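Side-chain contacts in glycerate 2-kinase (Pyrococcus horikoshii, PDB 1X3L), which catalyses the ATP-dependent phosphorylation of D-glycerate to 2-phosphoglycerate, and also accepts other nucleotides or pyrophosphate as phosphate donor: residues A[26-31]-A[68-73]; A[59-64]-A[91-96]; A[305-310]-A[315-320]; A[328-333]-A[345-350]; A[363-368]-A[414-419]. One frame throughout, in Å; residues are numbered along the deposited sequence.

Interaction 1 (A[26-31]-A[68-73])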
# COMPACT_ATOMS: atom_id res chain seq x y z
N ALA A 26 -1.78 -8.11 -10.31
CA ALA A 26 -0.41 -7.95 -9.82
C ALA A 26 0.26 -9.31 -9.59
O ALA A 26 1.43 -9.49 -9.92
CB ALA A 26 -0.40 -7.14 -8.52
N VAL A 27 -0.49 -10.26 -9.04
CA VAL A 27 0.07 -11.59 -8.80
C VAL A 27 0.42 -12.27 -10.12
O VAL A 27 1.50 -12.84 -10.25
CB VAL A 27 -0.92 -12.50 -8.01
CG1 VAL A 27 -0.38 -13.94 -7.97
CG2 VAL A 27 -1.09 -11.97 -6.59
N LEU A 28 -0.49 -12.20 -11.09
CA LEU A 28 -0.23 -12.83 -12.39
C LEU A 28 0.92 -12.15 -13.14
O LEU A 28 1.66 -12.81 -13.85
CB LEU A 28 -1.51 -12.84 -13.25
CG LEU A 28 -2.66 -13.64 -12.63
CD1 LEU A 28 -3.80 -13.77 -13.64
CD2 LEU A 28 -2.17 -15.03 -12.22
N ASN A 29 1.06 -10.83 -12.98
CA ASN A 29 2.16 -10.12 -13.64
C ASN A 29 3.49 -10.58 -13.07
O ASN A 29 4.49 -10.67 -13.78
CB ASN A 29 2.06 -8.60 -13.44
CG ASN A 29 0.89 -7.98 -14.18
OD1 ASN A 29 0.49 -8.44 -15.25
ND2 ASN A 29 0.34 -6.91 -13.62
N ALA A 30 3.50 -10.86 -11.77
CA ALA A 30 4.72 -11.26 -11.07
C ALA A 30 5.04 -12.75 -11.10
O ALA A 30 6.20 -13.13 -11.20
CB ALA A 30 4.64 -10.80 -9.61
N VAL A 31 4.00 -13.57 -11.01
CA VAL A 31 4.17 -15.02 -10.97
C VAL A 31 3.81 -15.71 -12.28
O VAL A 31 2.65 -15.71 -12.70
CB VAL A 31 3.29 -15.64 -9.85
CG1 VAL A 31 3.63 -17.11 -9.69
CG2 VAL A 31 3.50 -14.88 -8.55
N GLU A 68 -4.45 -19.84 -7.36
CA GLU A 68 -5.22 -21.03 -7.71
C GLU A 68 -5.48 -21.13 -9.22
O GLU A 68 -5.66 -22.22 -9.75
CB GLU A 68 -6.58 -21.06 -7.00
CG GLU A 68 -6.52 -21.20 -5.49
CD GLU A 68 -7.88 -21.52 -4.90
OE1 GLU A 68 -8.87 -20.83 -5.24
OE2 GLU A 68 -7.97 -22.47 -4.10
N ASP A 69 -5.50 -19.99 -9.90
CA ASP A 69 -5.75 -20.00 -11.34
C ASP A 69 -4.53 -20.42 -12.16
O ASP A 69 -4.66 -20.73 -13.34
CB ASP A 69 -6.24 -18.63 -11.83
CG ASP A 69 -7.61 -18.27 -11.29
OD1 ASP A 69 -8.41 -19.19 -11.03
OD2 ASP A 69 -7.90 -17.06 -11.13
N ILE A 70 -3.36 -20.44 -11.54
CA ILE A 70 -2.16 -20.83 -12.26
C ILE A 70 -1.42 -22.00 -11.62
O ILE A 70 -0.46 -22.52 -12.19
CB ILE A 70 -1.17 -19.65 -12.40
CG1 ILE A 70 -0.69 -19.21 -11.01
CG2 ILE A 70 -1.84 -18.51 -13.13
CD1 ILE A 70 0.32 -18.07 -11.05
N LEU A 71 -1.88 -22.43 -10.45
CA LEU A 71 -1.25 -23.54 -9.74
C LEU A 71 -2.26 -24.35 -8.94
O LEU A 71 -3.23 -23.80 -8.41
CB LEU A 71 -0.16 -23.02 -8.80
CG LEU A 71 1.09 -22.37 -9.40
CD1 LEU A 71 1.89 -21.68 -8.31
CD2 LEU A 71 1.93 -23.42 -10.11
N ASP A 72 -2.03 -25.66 -8.84
CA ASP A 72 -2.91 -26.52 -8.07
C ASP A 72 -2.47 -26.41 -6.62
O ASP A 72 -1.35 -26.76 -6.27
CB ASP A 72 -2.79 -27.98 -8.54
CG ASP A 72 -3.25 -28.16 -9.97
OD1 ASP A 72 -4.41 -27.78 -10.28
OD2 ASP A 72 -2.47 -28.70 -10.79
N VAL A 73 -3.37 -25.91 -5.77
CA VAL A 73 -3.05 -25.73 -4.36
C VAL A 73 -3.57 -26.86 -3.49
O VAL A 73 -4.77 -27.12 -3.44
CB VAL A 73 -3.61 -24.38 -3.85
CG1 VAL A 73 -3.30 -24.21 -2.37
CG2 VAL A 73 -3.01 -23.23 -4.65
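Ile70 meets Leu28 mainly with CG2 and Val31 with CD1, and these two meetings make up the contact. The short branch, CG2, reaches the CD2 methyl of Leu28 at 3.6 Å; the two side chains run past each other in opposite directions, so they touch along their flanks. The long branch ends in CD1, which rests on the last residue of the other segment: it is 3.7 Å from Val31 CG1 and equally near the backbone, 3.7 Å from Val31 O. Leu28 CD2 also lies 4.1 Å from Ile70 CD1 and so borders both arms of the isoleucine. The torsions explain the fork. CG1 of Ile70 stands between its own backbone N and carbonyl carbon (chi1 63°), while CG2 lies anti to the carbonyl carbon, and the two branches are thereby spread toward different partners. On the other side, Val31 is the first residue to leave the helical conformation after helix 23-30, and Val31 N still donates to Val27 O at 2.7 Å, which fixes the valine at the helix end. One turn back, Val27 packs on Met63, Ala66 and Ile67 of helix 60-70, and Tyr24 OH is hydrogen-bonded to Asp69 OD2. The contact thus joins the C-terminal ends of helices 23-30 and 60-70; helix 23-30 runs straight on into strand 31-33, whose Val33 also touches Ile70, and strand 260-266 packs on helix 23-30 through Ala26, Val27 and Ala30.

Interaction 2 (A[59-64]-A[91-96])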
# COMPACT_ATOMS: atom_id res chain seq x y z
N ALA A 59 -6.82 -7.96 0.62
CA ALA A 59 -6.86 -8.57 -0.71
C ALA A 59 -6.47 -10.04 -0.69
O ALA A 59 -6.15 -10.63 -1.72
CB ALA A 59 -5.94 -7.80 -1.66
N ALA A 60 -6.52 -10.65 0.50
CA ALA A 60 -6.16 -12.05 0.66
C ALA A 60 -6.84 -12.97 -0.35
O ALA A 60 -6.19 -13.78 -1.01
CB ALA A 60 -6.48 -12.50 2.09
N CYS A 61 -8.16 -12.86 -0.47
CA CYS A 61 -8.91 -13.70 -1.40
C CYS A 61 -8.58 -13.43 -2.86
O CYS A 61 -8.44 -14.37 -3.64
CB CYS A 61 -10.42 -13.53 -1.18
SG CYS A 61 -10.99 -14.21 0.39
N GLU A 62 -8.45 -12.17 -3.23
CA GLU A 62 -8.12 -11.85 -4.61
C GLU A 62 -6.73 -12.38 -4.97
O GLU A 62 -6.54 -12.97 -6.04
CB GLU A 62 -8.21 -10.34 -4.86
CG GLU A 62 -9.64 -9.87 -5.11
CD GLU A 62 -10.22 -10.44 -6.40
OE1 GLU A 62 -9.85 -9.97 -7.50
OE2 GLU A 62 -11.05 -11.38 -6.31
N MET A 63 -5.76 -12.20 -4.08
CA MET A 63 -4.42 -12.69 -4.35
C MET A 63 -4.41 -14.22 -4.41
O MET A 63 -3.79 -14.81 -5.29
CB MET A 63 -3.45 -12.19 -3.28
CG MET A 63 -3.17 -10.69 -3.40
SD MET A 63 -2.22 -9.99 -2.04
CE MET A 63 -0.53 -10.47 -2.52
N ALA A 64 -5.12 -14.85 -3.48
CA ALA A 64 -5.22 -16.31 -3.43
C ALA A 64 -5.85 -16.86 -4.70
O ALA A 64 -5.43 -17.90 -5.21
CB ALA A 64 -6.04 -16.73 -2.21
N ILE A 91 -8.85 -23.13 -0.93
CA ILE A 91 -8.35 -22.33 0.18
C ILE A 91 -9.49 -21.90 1.09
O ILE A 91 -10.47 -21.30 0.64
CB ILE A 91 -7.60 -21.08 -0.35
CG1 ILE A 91 -6.44 -21.52 -1.24
CG2 ILE A 91 -7.10 -20.24 0.82
CD1 ILE A 91 -5.75 -20.39 -1.96
N LYS A 92 -9.36 -22.23 2.37
CA LYS A 92 -10.38 -21.90 3.35
C LYS A 92 -10.36 -20.40 3.60
O LYS A 92 -9.28 -19.79 3.68
CB LYS A 92 -10.10 -22.65 4.66
CG LYS A 92 -11.11 -22.39 5.76
CD LYS A 92 -10.67 -23.08 7.06
CE LYS A 92 -11.71 -22.93 8.16
NZ LYS A 92 -12.97 -23.67 7.85
N VAL A 93 -11.54 -19.80 3.72
CA VAL A 93 -11.63 -18.37 3.96
C VAL A 93 -12.14 -18.01 5.35
O VAL A 93 -13.15 -18.56 5.81
CB VAL A 93 -12.55 -17.69 2.91
CG1 VAL A 93 -12.73 -16.21 3.26
CG2 VAL A 93 -11.96 -17.85 1.52
N ILE A 94 -11.45 -17.09 6.00
CA ILE A 94 -11.82 -16.63 7.33
C ILE A 94 -11.85 -15.11 7.37
O ILE A 94 -10.89 -14.46 6.94
CB ILE A 94 -10.81 -17.12 8.39
CG1 ILE A 94 -10.82 -18.65 8.45
CG2 ILE A 94 -11.15 -16.53 9.75
CD1 ILE A 94 -9.78 -19.23 9.39
N GLU A 95 -12.94 -14.54 7.86
CA GLU A 95 -13.05 -13.09 7.96
C GLU A 95 -12.77 -12.73 9.41
O GLU A 95 -13.35 -13.31 10.32
CB GLU A 95 -14.46 -12.62 7.56
CG GLU A 95 -14.89 -13.12 6.19
CD GLU A 95 -16.16 -12.45 5.68
OE1 GLU A 95 -17.04 -12.13 6.51
OE2 GLU A 95 -16.28 -12.25 4.46
N ALA A 96 -11.85 -11.79 9.63
CA ALA A 96 -11.48 -11.41 10.99
C ALA A 96 -11.59 -9.92 11.28
O ALA A 96 -11.90 -9.13 10.41
CB ALA A 96 -10.08 -11.90 11.28
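Ile91 points its long branch at Ala64, and following it outward from CB shows how the strand side meets the helix. CB carries CG1 anti to the carbonyl carbon (chi1 -59°), and from CG1 the chain runs on extended, so the methyl CD1 is carried out to the helix. Neither CB, CG1 nor CG2 comes within 4.2 Å of segment 59-64; CD1 alone does, lying 3.7 Å from Ala64 CB and 4.1 Å from Ala64 O. The small alanine lets the isoleucine tip settle against the helix backbone. Here helix 60-70 packs on the border of a parallel sheet in the alpha/beta arrangement of this part of the chain: strand 92-96 is the outermost strand, bonded through its backbone to strand 75-81. One helical turn back, Cys61 repeats the approach with sulfur. Its SG faces the fork of Val93, 3.9 Å from CG1 and 3.9 Å from CG2, so both methyls share the sulfur evenly. Leu88 touches both Ala64 and Val93, and Lys86 packs on Cys61. On the other face of the strand, Ile94 turns to helix 103-118. The side chain of Lys58, a probable substrate-binding residue by similarity, is about 9 Å from that of Cys61.

Interaction 3 (A[305-310]-A[315-320])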
# COMPACT_ATOMS: atom_id res chain seq x y z
N GLY A 305 3.14 22.33 -11.21
CA GLY A 305 2.74 23.31 -12.20
C GLY A 305 3.91 24.16 -12.67
O GLY A 305 3.99 24.51 -13.85
N SER A 306 4.83 24.49 -11.76
CA SER A 306 5.99 25.31 -12.12
C SER A 306 6.93 24.57 -13.08
O SER A 306 7.55 25.18 -13.95
CB SER A 306 6.78 25.74 -10.88
OG SER A 306 7.47 24.65 -10.29
N ILE A 307 7.03 23.25 -12.91
CA ILE A 307 7.88 22.46 -13.79
C ILE A 307 7.21 22.37 -15.16
O ILE A 307 7.88 22.45 -16.20
CB ILE A 307 8.13 21.05 -13.22
CG1 ILE A 307 8.95 21.16 -11.92
CG2 ILE A 307 8.85 20.18 -14.24
CD1 ILE A 307 9.15 19.83 -11.21
N VAL A 308 5.89 22.21 -15.17
CA VAL A 308 5.15 22.14 -16.43
C VAL A 308 5.33 23.44 -17.19
O VAL A 308 5.45 23.43 -18.41
CB VAL A 308 3.65 21.88 -16.19
CG1 VAL A 308 2.87 22.14 -17.47
CG2 VAL A 308 3.45 20.45 -15.74
N GLN A 309 5.35 24.56 -16.47
CA GLN A 309 5.55 25.87 -17.08
C GLN A 309 6.89 25.96 -17.80
O GLN A 309 6.98 26.40 -18.94
CB GLN A 309 5.53 26.99 -16.03
CG GLN A 309 4.18 27.44 -15.55
CD GLN A 309 4.29 28.65 -14.64
OE1 GLN A 309 4.85 28.56 -13.54
NE2 GLN A 309 3.78 29.78 -15.10
N GLU A 310 7.94 25.54 -17.09
CA GLU A 310 9.30 25.58 -17.62
C GLU A 310 9.42 24.73 -18.89
O GLU A 310 10.03 25.15 -19.87
CB GLU A 310 10.27 25.07 -16.55
CG GLU A 310 11.74 25.43 -16.78
CD GLU A 310 12.02 26.92 -16.62
OE1 GLU A 310 11.21 27.64 -15.99
OE2 GLU A 310 13.08 27.37 -17.13
N GLY A 315 11.40 24.24 -22.85
CA GLY A 315 11.84 22.90 -23.20
C GLY A 315 12.84 22.29 -22.23
O GLY A 315 13.67 21.47 -22.62
N ARG A 316 12.76 22.69 -20.96
CA ARG A 316 13.64 22.16 -19.92
C ARG A 316 12.80 22.02 -18.65
O ARG A 316 11.85 22.77 -18.46
CB ARG A 316 14.84 23.10 -19.69
CG ARG A 316 14.49 24.46 -19.11
CD ARG A 316 15.64 25.47 -19.22
NE ARG A 316 15.32 26.69 -18.49
CZ ARG A 316 16.04 27.82 -18.51
NH1 ARG A 316 17.15 27.91 -19.24
NH2 ARG A 316 15.63 28.86 -17.80
N PRO A 317 13.13 21.06 -17.77
CA PRO A 317 14.23 20.10 -17.86
C PRO A 317 14.11 19.07 -18.99
O PRO A 317 15.08 18.37 -19.30
CB PRO A 317 14.22 19.45 -16.48
CG PRO A 317 12.77 19.45 -16.14
CD PRO A 317 12.34 20.83 -16.55
N PHE A 318 12.92 18.98 -19.60
CA PHE A 318 12.68 18.04 -20.70
C PHE A 318 11.96 18.75 -21.85
O PHE A 318 11.25 19.73 -21.62
CB PHE A 318 11.79 16.87 -20.25
CG PHE A 318 12.21 16.23 -18.97
CD1 PHE A 318 11.42 16.35 -17.83
CD2 PHE A 318 13.39 15.50 -18.89
CE1 PHE A 318 11.79 15.74 -16.63
CE2 PHE A 318 13.77 14.89 -17.70
CZ PHE A 318 12.97 15.01 -16.56
N GLU A 319 12.14 18.24 -23.06
CA GLU A 319 11.47 18.79 -24.24
C GLU A 319 10.16 18.04 -24.46
O GLU A 319 10.13 16.81 -24.37
CB GLU A 319 12.34 18.59 -25.50
CG GLU A 319 13.61 19.42 -25.59
CD GLU A 319 13.35 20.90 -25.86
OE1 GLU A 319 12.20 21.26 -26.21
OE2 GLU A 319 14.30 21.70 -25.72
N PRO A 320 9.06 18.76 -24.74
CA PRO A 320 7.78 18.06 -24.97
C PRO A 320 7.95 17.29 -26.29
O PRO A 320 8.83 17.62 -27.08
CB PRO A 320 6.77 19.19 -25.12
CG PRO A 320 7.43 20.36 -24.42
CD PRO A 320 8.88 20.22 -24.80
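The turn that follows helix 297-314 folds back along the helix's last turns, and Arg316 is tied there to Glu310 by a salt bridge. The grip is side-on and converges on one oxygen: Arg316 NE gives its hydrogen to Glu310 OE2 at 2.7 Å with an angle of 156° at the hydrogen, and Arg316 NH2 donates to the same Glu310 OE2 at 3.0 Å along a more bent path. NE meets the anti lone pair of OE2, whereas NH2 comes in nearly in line with its C-O bond. Carboxylate and guanidinium are only 9° from coplanar, and the acid sits at the edge of the guanidinium. A bend at chi2 of Glu310 (69°) and an extended run from CG to NE in Arg316 bring the two groups together; below the charges the stems also touch, Glu310 CG being 3.7 Å from Arg316 CG. Gly315, with positive phi, is where the chain leaves the helix, and the strand that follows, 322-328, enters the mixed sheet: this is a helix-to-strand connection at the protein surface. An alanine at Glu310 would probably leave Arg316 without the carboxylate that NE and NH2 share, its guanidinium freer to swing, and would probably also cost Arg314 NE its long, weak ion pair with the same OE2. Further round, the ring of Pro317, preceded by a cis peptide bond, offers CD to Ile307 CG2 at 4.2 Å. Pro317 also leans on Ile311, and Phe318 stacks with Tyr287.

Interaction 4 (A[328-333]-A[345-350])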
# COMPACT_ATOMS: atom_id res chain seq x y z
N GLY A 328 3.32 9.26 -4.34
CA GLY A 328 3.47 9.46 -2.90
C GLY A 328 2.11 9.66 -2.28
O GLY A 328 1.14 9.00 -2.66
N GLU A 329 2.01 10.56 -1.31
CA GLU A 329 0.74 10.84 -0.67
C GLU A 329 0.83 12.21 0.00
O GLU A 329 1.54 12.37 1.00
CB GLU A 329 0.41 9.77 0.38
CG GLU A 329 -1.04 9.83 0.88
CD GLU A 329 -2.05 9.12 -0.03
OE1 GLU A 329 -1.89 9.15 -1.26
OE2 GLU A 329 -3.02 8.54 0.49
N THR A 330 0.15 13.20 -0.56
CA THR A 330 0.18 14.54 0.00
C THR A 330 -0.94 14.68 1.01
O THR A 330 -1.78 13.79 1.15
CB THR A 330 0.00 15.62 -1.08
OG1 THR A 330 -1.28 15.46 -1.71
CG2 THR A 330 1.12 15.54 -2.12
N THR A 331 -0.97 15.80 1.72
CA THR A 331 -2.00 16.03 2.71
C THR A 331 -2.51 17.46 2.69
O THR A 331 -1.83 18.38 2.22
CB THR A 331 -1.47 15.73 4.14
OG1 THR A 331 -0.28 16.49 4.37
CG2 THR A 331 -1.15 14.26 4.30
N VAL A 332 -3.72 17.65 3.20
CA VAL A 332 -4.31 18.96 3.27
C VAL A 332 -4.42 19.33 4.75
O VAL A 332 -5.03 18.61 5.54
CB VAL A 332 -5.71 18.98 2.63
CG1 VAL A 332 -6.30 20.39 2.71
CG2 VAL A 332 -5.62 18.53 1.17
N THR A 333 -3.81 20.45 5.11
CA THR A 333 -3.85 20.94 6.48
C THR A 333 -5.08 21.82 6.64
O THR A 333 -5.17 22.88 6.03
CB THR A 333 -2.59 21.76 6.81
OG1 THR A 333 -1.43 20.96 6.60
CG2 THR A 333 -2.63 22.25 8.25
N GLN A 345 -7.41 16.52 -5.22
CA GLN A 345 -8.26 17.55 -5.82
C GLN A 345 -7.58 18.91 -5.64
O GLN A 345 -7.66 19.77 -6.52
CB GLN A 345 -9.63 17.56 -5.15
CG GLN A 345 -10.45 16.32 -5.46
CD GLN A 345 -11.65 16.20 -4.55
OE1 GLN A 345 -12.59 17.00 -4.62
NE2 GLN A 345 -11.62 15.21 -3.66
N GLU A 346 -6.90 19.12 -4.52
CA GLU A 346 -6.23 20.40 -4.31
C GLU A 346 -4.97 20.52 -5.16
O GLU A 346 -4.61 21.61 -5.58
CB GLU A 346 -5.94 20.64 -2.82
CG GLU A 346 -7.15 21.25 -2.10
CD GLU A 346 -6.81 21.86 -0.75
OE1 GLU A 346 -5.65 22.28 -0.54
OE2 GLU A 346 -7.72 21.94 0.11
N ILE A 347 -4.30 19.40 -5.41
CA ILE A 347 -3.10 19.42 -6.25
C ILE A 347 -3.52 19.89 -7.64
O ILE A 347 -2.92 20.82 -8.20
CB ILE A 347 -2.49 18.01 -6.41
CG1 ILE A 347 -1.78 17.58 -5.12
CG2 ILE A 347 -1.53 18.00 -7.60
CD1 ILE A 347 -1.20 16.17 -5.19
N ALA A 348 -4.54 19.24 -8.18
CA ALA A 348 -5.06 19.57 -9.51
C ALA A 348 -5.54 21.01 -9.62
O ALA A 348 -5.16 21.73 -10.55
CB ALA A 348 -6.21 18.62 -9.86
N LEU A 349 -6.39 21.43 -8.68
CA LEU A 349 -6.93 22.78 -8.72
C LEU A 349 -5.86 23.84 -8.54
O LEU A 349 -5.88 24.88 -9.22
CB LEU A 349 -8.02 22.94 -7.65
CG LEU A 349 -8.72 24.30 -7.61
CD1 LEU A 349 -9.49 24.54 -8.91
CD2 LEU A 349 -9.68 24.35 -6.42
N SER A 350 -4.91 23.59 -7.65
CA SER A 350 -3.86 24.57 -7.38
C SER A 350 -2.99 24.80 -8.61
O SER A 350 -2.50 25.90 -8.86
CB SER A 350 -3.00 24.10 -6.21
OG SER A 350 -2.07 25.10 -5.83
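Val332 lays its two methyls against the carboxylate end of Glu346. CG1 is the nearer, 3.3 Å from Glu346 OE2 and 3.8 Å from Glu346 CD; CG2 lies 4.0 Å from Glu346 CD, so the valine covers the acid group with both branches. Glu346 stretches out beyond CG to bring its carboxylate there. The polar end is engaged elsewhere: His403 ND1 is hydrogen-bonded to Glu346 OE2, and His403 also touches Val332, so the buried OE2 has a polar partner. Replacing Glu346 with alanine would probably leave His403 ND1 without this partner and open a gap beside the Val332 methyls. The second meeting lies one residue along the helix. Ile347 extends CD1 to Thr330, ending 3.6 Å from OG1 and 3.9 Å from CG2 of the threonine. With OG1 set between the backbone N and the carbonyl carbon (chi1 61°), Thr330 presents both oxygen and methyl to that tip. Around the pair, Ala297 of helix 297-314 touches Thr330 and Val332, and helix 405-411 reaches Glu346 through Ser405. What results is a strand-exit loop packed on the following helix, within the alpha/beta framework of the MOFRL region.

Interaction 5 (A[363-368]-A[414-419])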
# COMPACT_ATOMS: atom_id res chain seq x y z
N VAL A 363 -3.29 15.19 -13.89
CA VAL A 363 -4.32 14.39 -13.24
C VAL A 363 -3.68 13.81 -11.98
O VAL A 363 -2.64 13.17 -12.04
CB VAL A 363 -4.85 13.26 -14.18
CG1 VAL A 363 -3.72 12.38 -14.67
CG2 VAL A 363 -5.89 12.43 -13.44
N ALA A 364 -4.29 14.10 -10.83
CA ALA A 364 -3.79 13.62 -9.54
C ALA A 364 -4.89 12.74 -8.96
O ALA A 364 -6.04 13.17 -8.86
CB ALA A 364 -3.50 14.80 -8.62
N PHE A 365 -4.55 11.52 -8.56
CA PHE A 365 -5.56 10.62 -8.03
C PHE A 365 -5.03 9.66 -6.99
O PHE A 365 -3.85 9.31 -6.99
CB PHE A 365 -6.19 9.83 -9.18
CG PHE A 365 -5.21 8.94 -9.90
CD1 PHE A 365 -5.19 7.57 -9.67
CD2 PHE A 365 -4.29 9.48 -10.80
CE1 PHE A 365 -4.27 6.74 -10.33
CE2 PHE A 365 -3.37 8.67 -11.46
CZ PHE A 365 -3.36 7.30 -11.22
N ASP A 366 -5.92 9.22 -6.10
CA ASP A 366 -5.57 8.27 -5.06
C ASP A 366 -6.00 6.90 -5.60
O ASP A 366 -7.17 6.72 -5.97
CB ASP A 366 -6.35 8.59 -3.78
CG ASP A 366 -5.71 7.99 -2.54
OD1 ASP A 366 -5.36 6.79 -2.57
OD2 ASP A 366 -5.57 8.72 -1.54
N THR A 367 -5.08 5.95 -5.64
CA THR A 367 -5.40 4.63 -6.17
C THR A 367 -6.42 3.84 -5.34
O THR A 367 -6.89 2.80 -5.80
CB THR A 367 -4.14 3.75 -6.35
OG1 THR A 367 -3.46 3.63 -5.09
CG2 THR A 367 -3.20 4.38 -7.39
N ASP A 368 -6.76 4.32 -4.15
CA ASP A 368 -7.75 3.58 -3.37
C ASP A 368 -9.17 3.99 -3.73
O ASP A 368 -10.14 3.49 -3.17
CB ASP A 368 -7.53 3.71 -1.85
CG ASP A 368 -7.79 5.10 -1.32
OD1 ASP A 368 -8.51 5.89 -1.97
OD2 ASP A 368 -7.30 5.40 -0.21
N GLY A 414 -13.67 18.78 -13.75
CA GLY A 414 -12.36 18.46 -13.23
C GLY A 414 -12.26 17.35 -12.19
O GLY A 414 -11.18 17.07 -11.69
N LEU A 415 -13.39 16.72 -11.87
CA LEU A 415 -13.36 15.64 -10.89
C LEU A 415 -13.08 14.31 -11.58
O LEU A 415 -13.53 14.07 -12.70
CB LEU A 415 -14.69 15.54 -10.14
CG LEU A 415 -14.99 16.65 -9.14
CD1 LEU A 415 -16.30 16.34 -8.43
CD2 LEU A 415 -13.85 16.75 -8.13
N LEU A 416 -12.32 13.46 -10.90
CA LEU A 416 -12.00 12.14 -11.42
C LEU A 416 -12.65 11.11 -10.50
O LEU A 416 -12.31 11.04 -9.32
CB LEU A 416 -10.49 11.91 -11.46
CG LEU A 416 -10.10 10.56 -12.07
CD1 LEU A 416 -10.46 10.57 -13.56
CD2 LEU A 416 -8.62 10.31 -11.89
N PHE A 417 -13.59 10.35 -11.04
CA PHE A 417 -14.28 9.31 -10.28
C PHE A 417 -13.89 7.95 -10.83
O PHE A 417 -14.13 7.66 -12.00
CB PHE A 417 -15.80 9.45 -10.42
CG PHE A 417 -16.38 10.59 -9.66
CD1 PHE A 417 -16.82 10.42 -8.35
CD2 PHE A 417 -16.50 11.84 -10.25
CE1 PHE A 417 -17.38 11.48 -7.64
CE2 PHE A 417 -17.06 12.91 -9.55
CZ PHE A 417 -17.50 12.72 -8.24
N THR A 418 -13.31 7.10 -9.99
CA THR A 418 -12.91 5.77 -10.41
C THR A 418 -13.90 4.74 -9.86
O THR A 418 -14.06 3.65 -10.41
CB THR A 418 -11.53 5.40 -9.86
OG1 THR A 418 -11.56 5.48 -8.43
CG2 THR A 418 -10.46 6.36 -10.39
N GLY A 419 -14.56 5.10 -8.76
CA GLY A 419 -15.46 4.16 -8.12
C GLY A 419 -14.53 3.20 -7.40
O GLY A 419 -13.32 3.46 -7.34
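At the border of the mixed sheet in the MOFRL region, Leu416 on the short edge strand 415-416 reaches strand 359-366, with strand 378-382 placed between the two in the sheet order. One methyl does all the touching. Leu416 CD2 lies 3.7 Å from Phe365 CB and 3.8 Å from Val363 CG2, so it sits over two residues that are next but one on the strand. Leucine CG runs anti to the backbone N (chi1 -177°), which turns the branched end toward strand 359-366. Phe365 is met at its root: CG is 4.2 Å from the same Leu416 CD2, and the ring itself leads away from the leucine. Val363 contributes CG2, the branch anti to its backbone N. At the end of the strand, Asp366 OD1 accepts at 3.2 Å from Asp368 N, which lies in the loop that follows, a nearly straight bond (167°) that makes an Asx turn and fixes the course of the chain there. Helix 6-20 lies over this apolar face, with Val14 on Val363 and Phe365, and Leu11 on Leu416. The reverse face is taken by helix 343-351, where Ile347 touches Ala364, while strand 427-435 flanks strand 359-366 on the side away from strand 378-382.

How the interactions relate
From the N terminus, interaction 1 spans residues 26 to 73 and crosses interaction 2, whose segments start at 59 and 91: the two alternate along the chain, share helix 60-70 and touch where Val73 packs on Ile91. Together they hold helices 23-30 and 60-70 to each other and to the edge of the parallel sheet. The remaining three follow in series. Interaction 3 closes over the last turn of helix 297-314, folding the loop after it back on the helix, interaction 4 closes a short loop into helix 343-351, and interaction 5 a long one back to the edge strand of the mixed sheet. Interactions 4 and 5 touch where Gln345 packs on Leu415, whereas interactions 2 and 4 lie about 34 Å apart between centres.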